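Local coordinates for peroxisomal fatty acid beta-oxidation multifunctional protein MFP2 (Arabidopsis thaliana, PDB 2WTB) that carries out hydratase and dehydrogenase steps of peroxisomal fatty acid beta-oxidation, acting on long-chain enoyl-CoA and on 3-hydroxyacyl-CoA of varied chain length, at residues Pro634-Ala639 with Ala702-Arg707; Val649-Leu654 with Gly670-Ala675. All coordinates share one frame; numbering follows the deposited sequence.

In the fold
Both contacts lie in the helical C-terminal region, the part of the chain that carries the dehydrogenase activity. Going from the N terminus, helix 624-644 supplies 634-639, and helix 651-662 follows with 649-654. Contact 2 then closes a loop of 15 residues, where helix 671-678 comes back against the start of helix 651-662. Helix 680-694 comes next, and contact 1 closes the outer loop of 62 residues at helix 702-710, so contact 2 is nested within it. The two centres are 12 Å apart and the contacts touch directly: V636 CG2 lies 3.3 Å from I671 CD1, which makes helix 624-644 common ground for helices 671-678 and 702-710.

Contact 1 of 2, residues Pro634-Ala639 with Ala702-Arg707; sequences PVVNEA and AFLAER
L704 lies across the side-chain amide of N637, the two side chains crossing at about a right angle. One methyl does nearly all the touching: L704 CD1 stands 3.7 Å from N637 OD1. Measured against the amide, CD1 sits above the plane, off the side that carries OD1 and CB, and it meets OD1 from well to one side of the C=O bond, not head-on. The same methyl also comes within 3.9 Å of N637 CA. The leucine reaches this far because CG is anti to the backbone N (chi1 -159°) and chi2 carries CD1 onward in an extended line, at 171°. V636, one residue before N637, borders the same methyl more loosely, its CG1 at 4.5 Å from L704 CD1. The backbones are nearest at the same pair, with 6.7 Å between the CA atoms of N637 and L704.

With its CG likewise opposite the backbone N (chi1 -163°), the asparagine directs its amide toward the chain that leads into helix 702-710. There ND2 donates to the carbonyl of K699 and OD1 accepts from the backbone N of C701, two bonds that fix the rotation of the amide about its CB-CG bond. L687 of helix 680-694 packs on both N637 and L704, and Y684 of that helix also touches the leucine. The arrangement is helix-against-helix packing in the C-terminal region, far from the annotated sites, with a buried asparagine tying one helix to the turn before the other.

Polar and apolar duties are thus divided: both ends of the amide are satisfied by backbone atoms next to helix 702-710, while L704 adds only van der Waals contact, which should shield those buried bonds from water.

Contact 2 of 2, residues Val649-Leu654 with Gly670-Ala675; sequences VKAADL and GIMFWA
M672 packs its flexible thioether chain against A651 and L654; the flat groups stand around this contact. The carboxylate of D653 is approached from above its plane, K650 NZ lying 37° out of it and 3.2 Å from D653 OD2 in a salt bridge. The ring of F673 meets H288 with the planes at about 40°, and W674 packs edge-to-face with F529.

Between the segments, the closest approach is M672 CG to L654 CB, 3.8 Å. L654 CD1 then runs beside the methionine, 4.0 Å from M672 CG and 4.2 Å from M672 SD, the two side chains crossing at a slant. The same M672 CG lies by the backbone carbonyl of A651, 4.2 Å from A651 O. Successive bends at chi2 (-71°) and chi3 curl the thioether back, which leaves M672 CE 4.4 Å from A651 CB.

Two helix starts come together here: K650 and G670 occupy the N-cap positions of helices 651-662 and 671-678 in the helical C-terminal region. D655, just past L654, links them, its OD1 accepting bonds from the backbone N of both M672 and F673 in the first turn of the second helix.

K650 NZ also donates to the carbonyls of G295 and K298, joining helix 651-662 to the loop after helix 281-294.

Contact 1 of 2, residues Pro634-Ala639 with Ala702-Arg707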
ATOM      1  N   PRO A 634     -13.960 -19.457   5.963  1.00 83.96           N
ATOM      2  CA  PRO A 634     -13.206 -20.524   5.295  1.00 79.01           C
ATOM      3  C   PRO A 634     -11.870 -20.020   4.749  1.00 78.16           C
ATOM      4  O   PRO A 634     -10.918 -20.794   4.656  1.00 78.20           O
ATOM      5  CB  PRO A 634     -14.132 -20.939   4.149  1.00 75.99           C
ATOM      6  CG  PRO A 634     -15.495 -20.591   4.631  1.00 74.49           C
ATOM      7  CD  PRO A 634     -15.320 -19.323   5.413  1.00 80.06           C
ATOM      8  N   VAL A 635     -11.803 -18.740   4.392  1.00 75.16           N
ATOM      9  CA  VAL A 635     -10.543 -18.140   3.961  1.00 73.35           C
ATOM     10  C   VAL A 635      -9.591 -17.992   5.148  1.00 75.54           C
ATOM     11  O   VAL A 635      -8.396 -18.266   5.032  1.00 77.96           O
ATOM     12  CB  VAL A 635     -10.747 -16.770   3.284  1.00 62.59           C
ATOM     13  CG1 VAL A 635      -9.419 -16.067   3.105  1.00 53.13           C
ATOM     14  CG2 VAL A 635     -11.442 -16.938   1.942  1.00 65.13           C
ATOM     15  N   VAL A 636     -10.124 -17.558   6.287  1.00 74.53           N
ATOM     16  CA  VAL A 636      -9.343 -17.506   7.516  1.00 75.14           C
ATOM     17  C   VAL A 636      -8.799 -18.896   7.803  1.00 70.16           C
ATOM     18  O   VAL A 636      -7.617 -19.072   8.099  1.00 69.75           O
ATOM     19  CB  VAL A 636     -10.191 -17.064   8.721  1.00 71.51           C
ATOM     20  CG1 VAL A 636      -9.393 -17.206  10.013  1.00 55.91           C
ATOM     21  CG2 VAL A 636     -10.678 -15.637   8.542  1.00 65.78           C
ATOM     22  N   ASN A 637      -9.682 -19.883   7.704  1.00 58.72           N
ATOM     23  CA  ASN A 637      -9.321 -21.274   7.928  1.00 69.68           C
ATOM     24  C   ASN A 637      -8.120 -21.681   7.079  1.00 73.42           C
ATOM     25  O   ASN A 637      -7.208 -22.359   7.555  1.00 78.50           O
ATOM     26  CB  ASN A 637     -10.516 -22.177   7.620  1.00 55.23           C
ATOM     27  CG  ASN A 637     -10.370 -23.560   8.210  1.00 66.55           C
ATOM     28  OD1 ASN A 637      -9.553 -23.786   9.102  1.00 66.77           O
ATOM     29  ND2 ASN A 637     -11.169 -24.499   7.717  1.00 70.09           N
ATOM     30  N   GLU A 638      -8.124 -21.256   5.820  1.00 64.67           N
ATOM     31  CA  GLU A 638      -7.071 -21.617   4.883  1.00 59.82           C
ATOM     32  C   GLU A 638      -5.802 -20.825   5.169  1.00 64.37           C
ATOM     33  O   GLU A 638      -4.693 -21.349   5.061  1.00 67.07           O
ATOM     34  CB  GLU A 638      -7.533 -21.384   3.444  1.00 59.80           C
ATOM     35  CG  GLU A 638      -6.628 -22.003   2.395  1.00 66.55           C
ATOM     36  CD  GLU A 638      -6.542 -23.513   2.517  1.00 71.51           C
ATOM     37  OE1 GLU A 638      -7.571 -24.148   2.830  1.00 76.49           O
ATOM     38  OE2 GLU A 638      -5.445 -24.066   2.293  1.00 73.28           O
ATOM     39  N   ALA A 639      -5.977 -19.559   5.536  1.00 59.96           N
ATOM     40  CA  ALA A 639      -4.856 -18.709   5.906  1.00 48.45           C
ATOM     41  C   ALA A 639      -4.092 -19.324   7.072  1.00 65.66           C
ATOM     42  O   ALA A 639      -2.869 -19.216   7.150  1.00 80.35           O
ATOM     43  CB  ALA A 639      -5.343 -17.318   6.270  1.00 47.85           C
ATOM     44  N   ALA A 702      -6.607 -28.127  12.140  1.00 77.67           N
ATOM     45  CA  ALA A 702      -6.008 -28.385  13.450  1.00 84.94           C
ATOM     46  C   ALA A 702      -5.499 -27.124  14.150  1.00 83.44           C
ATOM     47  O   ALA A 702      -5.739 -26.927  15.342  1.00 81.44           O
ATOM     48  CB  ALA A 702      -4.887 -29.413  13.326  1.00 81.77           C
ATOM     49  N   PHE A 703      -4.791 -26.280  13.407  1.00 82.13           N
ATOM     50  CA  PHE A 703      -4.235 -25.051  13.963  1.00 90.17           C
ATOM     51  C   PHE A 703      -5.321 -24.129  14.523  1.00 87.89           C
ATOM     52  O   PHE A 703      -5.211 -23.642  15.648  1.00 88.38           O
ATOM     53  CB  PHE A 703      -3.402 -24.319  12.906  1.00 64.44           C
ATOM     54  CG  PHE A 703      -2.892 -22.978  13.352  1.00 66.56           C
ATOM     55  CD1 PHE A 703      -1.726 -22.876  14.091  1.00 62.85           C
ATOM     56  CD2 PHE A 703      -3.573 -21.818  13.019  1.00 62.99           C
ATOM     57  CE1 PHE A 703      -1.251 -21.639  14.498  1.00 66.13           C
ATOM     58  CE2 PHE A 703      -3.105 -20.579  13.422  1.00 64.67           C
ATOM     59  CZ  PHE A 703      -1.942 -20.489  14.163  1.00 64.83           C
ATOM     60  N   LEU A 704      -6.368 -23.897  13.736  1.00 78.49           N
ATOM     61  CA  LEU A 704      -7.451 -23.011  14.153  1.00 83.88           C
ATOM     62  C   LEU A 704      -8.208 -23.590  15.344  1.00 86.65           C
ATOM     63  O   LEU A 704      -8.518 -22.879  16.299  1.00 87.14           O
ATOM     64  CB  LEU A 704      -8.417 -22.758  12.992  1.00 78.21           C
ATOM     65  CG  LEU A 704      -9.303 -21.509  13.063  1.00 80.22           C
ATOM     66  CD1 LEU A 704     -10.034 -21.304  11.746  1.00 90.33           C
ATOM     67  CD2 LEU A 704     -10.292 -21.577  14.217  1.00 76.16           C
ATOM     68  N   ALA A 705      -8.503 -24.882  15.277  1.00 87.97           N
ATOM     69  CA  ALA A 705      -9.261 -25.549  16.327  1.00 91.69           C
ATOM     70  C   ALA A 705      -8.552 -25.474  17.676  1.00 94.93           C
ATOM     71  O   ALA A 705      -9.142 -25.065  18.676  1.00 96.96           O
ATOM     72  CB  ALA A 705      -9.532 -26.999  15.947  1.00 86.35           C
ATOM     73  N   GLU A 706      -7.282 -25.866  17.694  1.00 98.10           N
ATOM     74  CA  GLU A 706      -6.514 -25.911  18.933  1.00100.53           C
ATOM     75  C   GLU A 706      -6.391 -24.523  19.559  1.00 99.45           C
ATOM     76  O   GLU A 706      -6.419 -24.381  20.782  1.00102.99           O
ATOM     77  CB  GLU A 706      -5.127 -26.505  18.676  1.00108.12           C
ATOM     78  CG  GLU A 706      -4.660 -27.494  19.737  1.00121.90           C
ATOM     79  CD  GLU A 706      -4.420 -26.849  21.090  1.00126.41           C
ATOM     80  OE1 GLU A 706      -4.023 -25.665  21.125  1.00128.85           O
ATOM     81  OE2 GLU A 706      -4.621 -27.532  22.117  1.00122.71           O
ATOM     82  N   ARG A 707      -6.262 -23.502  18.717  1.00 91.42           N
ATOM     83  CA  ARG A 707      -6.132 -22.131  19.200  1.00 83.99           C
ATOM     84  C   ARG A 707      -7.480 -21.511  19.553  1.00 85.74           C
ATOM     85  O   ARG A 707      -7.580 -20.721  20.491  1.00 82.72           O
ATOM     86  CB  ARG A 707      -5.413 -21.257  18.173  1.00 70.61           C
ATOM     87  CG  ARG A 707      -3.915 -21.483  18.112  1.00 71.49           C
ATOM     88  CD  ARG A 707      -3.213 -20.335  17.407  1.00 71.11           C
ATOM     89  NE  ARG A 707      -1.760 -20.453  17.493  1.00 72.06           N
ATOM     90  CZ  ARG A 707      -0.912 -19.516  17.087  1.00 73.51           C
ATOM     91  NH1 ARG A 707      -1.371 -18.389  16.563  1.00 68.56           N
ATOM     92  NH2 ARG A 707       0.395 -19.704  17.202  1.00 81.14           N
TER

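Contact 2 of 2, residues Val649-Leu654 with Gly670-Ala675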
ATOM      1  N   VAL A 649       5.830 -16.600   6.359  1.00 64.25           N
ATOM      2  CA  VAL A 649       6.779 -16.329   7.431  1.00 65.95           C
ATOM      3  C   VAL A 649       6.086 -15.859   8.701  1.00 64.50           C
ATOM      4  O   VAL A 649       6.422 -16.293   9.801  1.00 59.96           O
ATOM      5  CB  VAL A 649       7.804 -15.263   7.010  1.00 61.23           C
ATOM      6  CG1 VAL A 649       8.551 -14.731   8.224  1.00 62.36           C
ATOM      7  CG2 VAL A 649       8.763 -15.832   5.979  1.00 53.92           C
ATOM      8  N   LYS A 650       5.117 -14.967   8.538  1.00 68.67           N
ATOM      9  CA  LYS A 650       4.443 -14.355   9.672  1.00 62.89           C
ATOM     10  C   LYS A 650       3.032 -13.928   9.285  1.00 68.44           C
ATOM     11  O   LYS A 650       2.764 -13.628   8.121  1.00 69.89           O
ATOM     12  CB  LYS A 650       5.242 -13.147  10.162  1.00 48.92           C
ATOM     13  CG  LYS A 650       5.334 -12.022   9.147  1.00 52.62           C
ATOM     14  CD  LYS A 650       6.246 -10.907   9.632  1.00 65.85           C
ATOM     15  CE  LYS A 650       7.707 -11.212   9.334  1.00 60.75           C
ATOM     16  NZ  LYS A 650       7.992 -11.164   7.872  1.00 55.28           N
ATOM     17  N   ALA A 651       2.135 -13.902  10.264  1.00 60.66           N
ATOM     18  CA  ALA A 651       0.744 -13.544  10.017  1.00 62.04           C
ATOM     19  C   ALA A 651       0.626 -12.231   9.242  1.00 66.12           C
ATOM     20  O   ALA A 651      -0.168 -12.125   8.307  1.00 58.95           O
ATOM     21  CB  ALA A 651      -0.020 -13.456  11.332  1.00 55.81           C
ATOM     22  N   ALA A 652       1.425 -11.240   9.630  1.00 59.59           N
ATOM     23  CA  ALA A 652       1.352  -9.916   9.022  1.00 67.45           C
ATOM     24  C   ALA A 652       1.619  -9.947   7.519  1.00 70.95           C
ATOM     25  O   ALA A 652       1.208  -9.040   6.794  1.00 76.48           O
ATOM     26  CB  ALA A 652       2.308  -8.958   9.715  1.00 71.39           C
ATOM     27  N   ASP A 653       2.309 -10.985   7.056  1.00 55.53           N
ATOM     28  CA  ASP A 653       2.547 -11.151   5.626  1.00 55.83           C
ATOM     29  C   ASP A 653       1.269 -11.587   4.909  1.00 68.00           C
ATOM     30  O   ASP A 653       0.975 -11.125   3.805  1.00 67.67           O
ATOM     31  CB  ASP A 653       3.673 -12.150   5.366  1.00 51.39           C
ATOM     32  CG  ASP A 653       5.057 -11.543   5.567  1.00 64.45           C
ATOM     33  OD1 ASP A 653       5.167 -10.300   5.646  1.00 56.88           O
ATOM     34  OD2 ASP A 653       6.037 -12.316   5.639  1.00 73.97           O
ATOM     35  N   LEU A 654       0.513 -12.477   5.545  1.00 58.74           N
ATOM     36  CA  LEU A 654      -0.769 -12.912   5.007  1.00 57.71           C
ATOM     37  C   LEU A 654      -1.736 -11.735   4.877  1.00 69.50           C
ATOM     38  O   LEU A 654      -2.504 -11.652   3.917  1.00 63.93           O
ATOM     39  CB  LEU A 654      -1.377 -14.001   5.889  1.00 49.37           C
ATOM     40  CG  LEU A 654      -0.663 -15.353   5.871  1.00 60.99           C
ATOM     41  CD1 LEU A 654      -1.481 -16.388   6.625  1.00 67.52           C
ATOM     42  CD2 LEU A 654      -0.413 -15.804   4.440  1.00 51.95           C
ATOM     43  N   GLY A 670      -6.370  -6.777   7.584  1.00 63.81           N
ATOM     44  CA  GLY A 670      -5.947  -7.927   6.808  1.00 64.62           C
ATOM     45  C   GLY A 670      -6.687  -9.173   7.247  1.00 64.94           C
ATOM     46  O   GLY A 670      -7.273  -9.200   8.325  1.00 58.79           O
ATOM     47  N   ILE A 671      -6.653 -10.210   6.417  1.00 71.69           N
ATOM     48  CA  ILE A 671      -7.429 -11.420   6.669  1.00 66.20           C
ATOM     49  C   ILE A 671      -7.162 -12.004   8.059  1.00 61.24           C
ATOM     50  O   ILE A 671      -8.072 -12.520   8.705  1.00 64.49           O
ATOM     51  CB  ILE A 671      -7.169 -12.494   5.590  1.00 77.05           C
ATOM     52  CG1 ILE A 671      -8.480 -13.128   5.123  1.00 90.87           C
ATOM     53  CG2 ILE A 671      -6.203 -13.550   6.102  1.00 84.95           C
ATOM     54  CD1 ILE A 671      -9.073 -14.099   6.110  1.00 96.20           C
ATOM     55  N   MET A 672      -5.919 -11.912   8.525  1.00 63.63           N
ATOM     56  CA  MET A 672      -5.556 -12.474   9.823  1.00 68.62           C
ATOM     57  C   MET A 672      -5.815 -11.488  10.957  1.00 71.17           C
ATOM     58  O   MET A 672      -6.350 -11.862  12.000  1.00 73.23           O
ATOM     59  CB  MET A 672      -4.094 -12.930   9.834  1.00 72.39           C
ATOM     60  CG  MET A 672      -3.793 -14.080   8.884  1.00 74.02           C
ATOM     61  SD  MET A 672      -4.499 -15.657   9.409  1.00 68.21           S
ATOM     62  CE  MET A 672      -3.544 -15.976  10.891  1.00 71.47           C
ATOM     63  N   PHE A 673      -5.438 -10.231  10.751  1.00 55.22           N
ATOM     64  CA  PHE A 673      -5.716  -9.185  11.732  1.00 61.15           C
ATOM     65  C   PHE A 673      -7.217  -9.084  11.997  1.00 72.91           C
ATOM     66  O   PHE A 673      -7.644  -8.833  13.124  1.00 81.99           O
ATOM     67  CB  PHE A 673      -5.172  -7.839  11.251  1.00 57.52           C
ATOM     68  CG  PHE A 673      -5.401  -6.711  12.217  1.00 66.90           C
ATOM     69  CD1 PHE A 673      -4.403  -6.319  13.092  1.00 65.93           C
ATOM     70  CD2 PHE A 673      -6.612  -6.035  12.246  1.00 70.25           C
ATOM     71  CE1 PHE A 673      -4.608  -5.276  13.980  1.00 70.54           C
ATOM     72  CE2 PHE A 673      -6.823  -4.995  13.134  1.00 72.62           C
ATOM     73  CZ  PHE A 673      -5.821  -4.614  13.999  1.00 64.74           C
ATOM     74  N   TRP A 674      -8.009  -9.286  10.947  1.00 72.96           N
ATOM     75  CA  TRP A 674      -9.463  -9.223  11.046  1.00 67.75           C
ATOM     76  C   TRP A 674      -9.997 -10.434  11.799  1.00 71.24           C
ATOM     77  O   TRP A 674     -10.895 -10.311  12.630  1.00 63.87           O
ATOM     78  CB  TRP A 674     -10.084  -9.143   9.647  1.00 62.73           C
ATOM     79  CG  TRP A 674     -11.583  -9.180   9.630  1.00 73.76           C
ATOM     80  CD1 TRP A 674     -12.432  -8.187  10.024  1.00 71.81           C
ATOM     81  CD2 TRP A 674     -12.414 -10.260   9.179  1.00 68.05           C
ATOM     82  NE1 TRP A 674     -13.736  -8.584   9.856  1.00 66.18           N
ATOM     83  CE2 TRP A 674     -13.753  -9.852   9.338  1.00 64.52           C
ATOM     84  CE3 TRP A 674     -12.154 -11.533   8.662  1.00 66.88           C
ATOM     85  CZ2 TRP A 674     -14.829 -10.670   8.997  1.00 68.84           C
ATOM     86  CZ3 TRP A 674     -13.225 -12.345   8.324  1.00 76.00           C
ATOM     87  CH2 TRP A 674     -14.547 -11.910   8.493  1.00 74.89           C
ATOM     88  N   ALA A 675      -9.431 -11.601  11.507  1.00 67.28           N
ATOM     89  CA  ALA A 675      -9.825 -12.838  12.178  1.00 73.81           C
ATOM     90  C   ALA A 675      -9.694 -12.719  13.693  1.00 74.23           C
ATOM     91  O   ALA A 675     -10.598 -13.106  14.432  1.00 75.70           O
ATOM     92  CB  ALA A 675      -9.001 -14.014  11.660  1.00 66.12           C
TER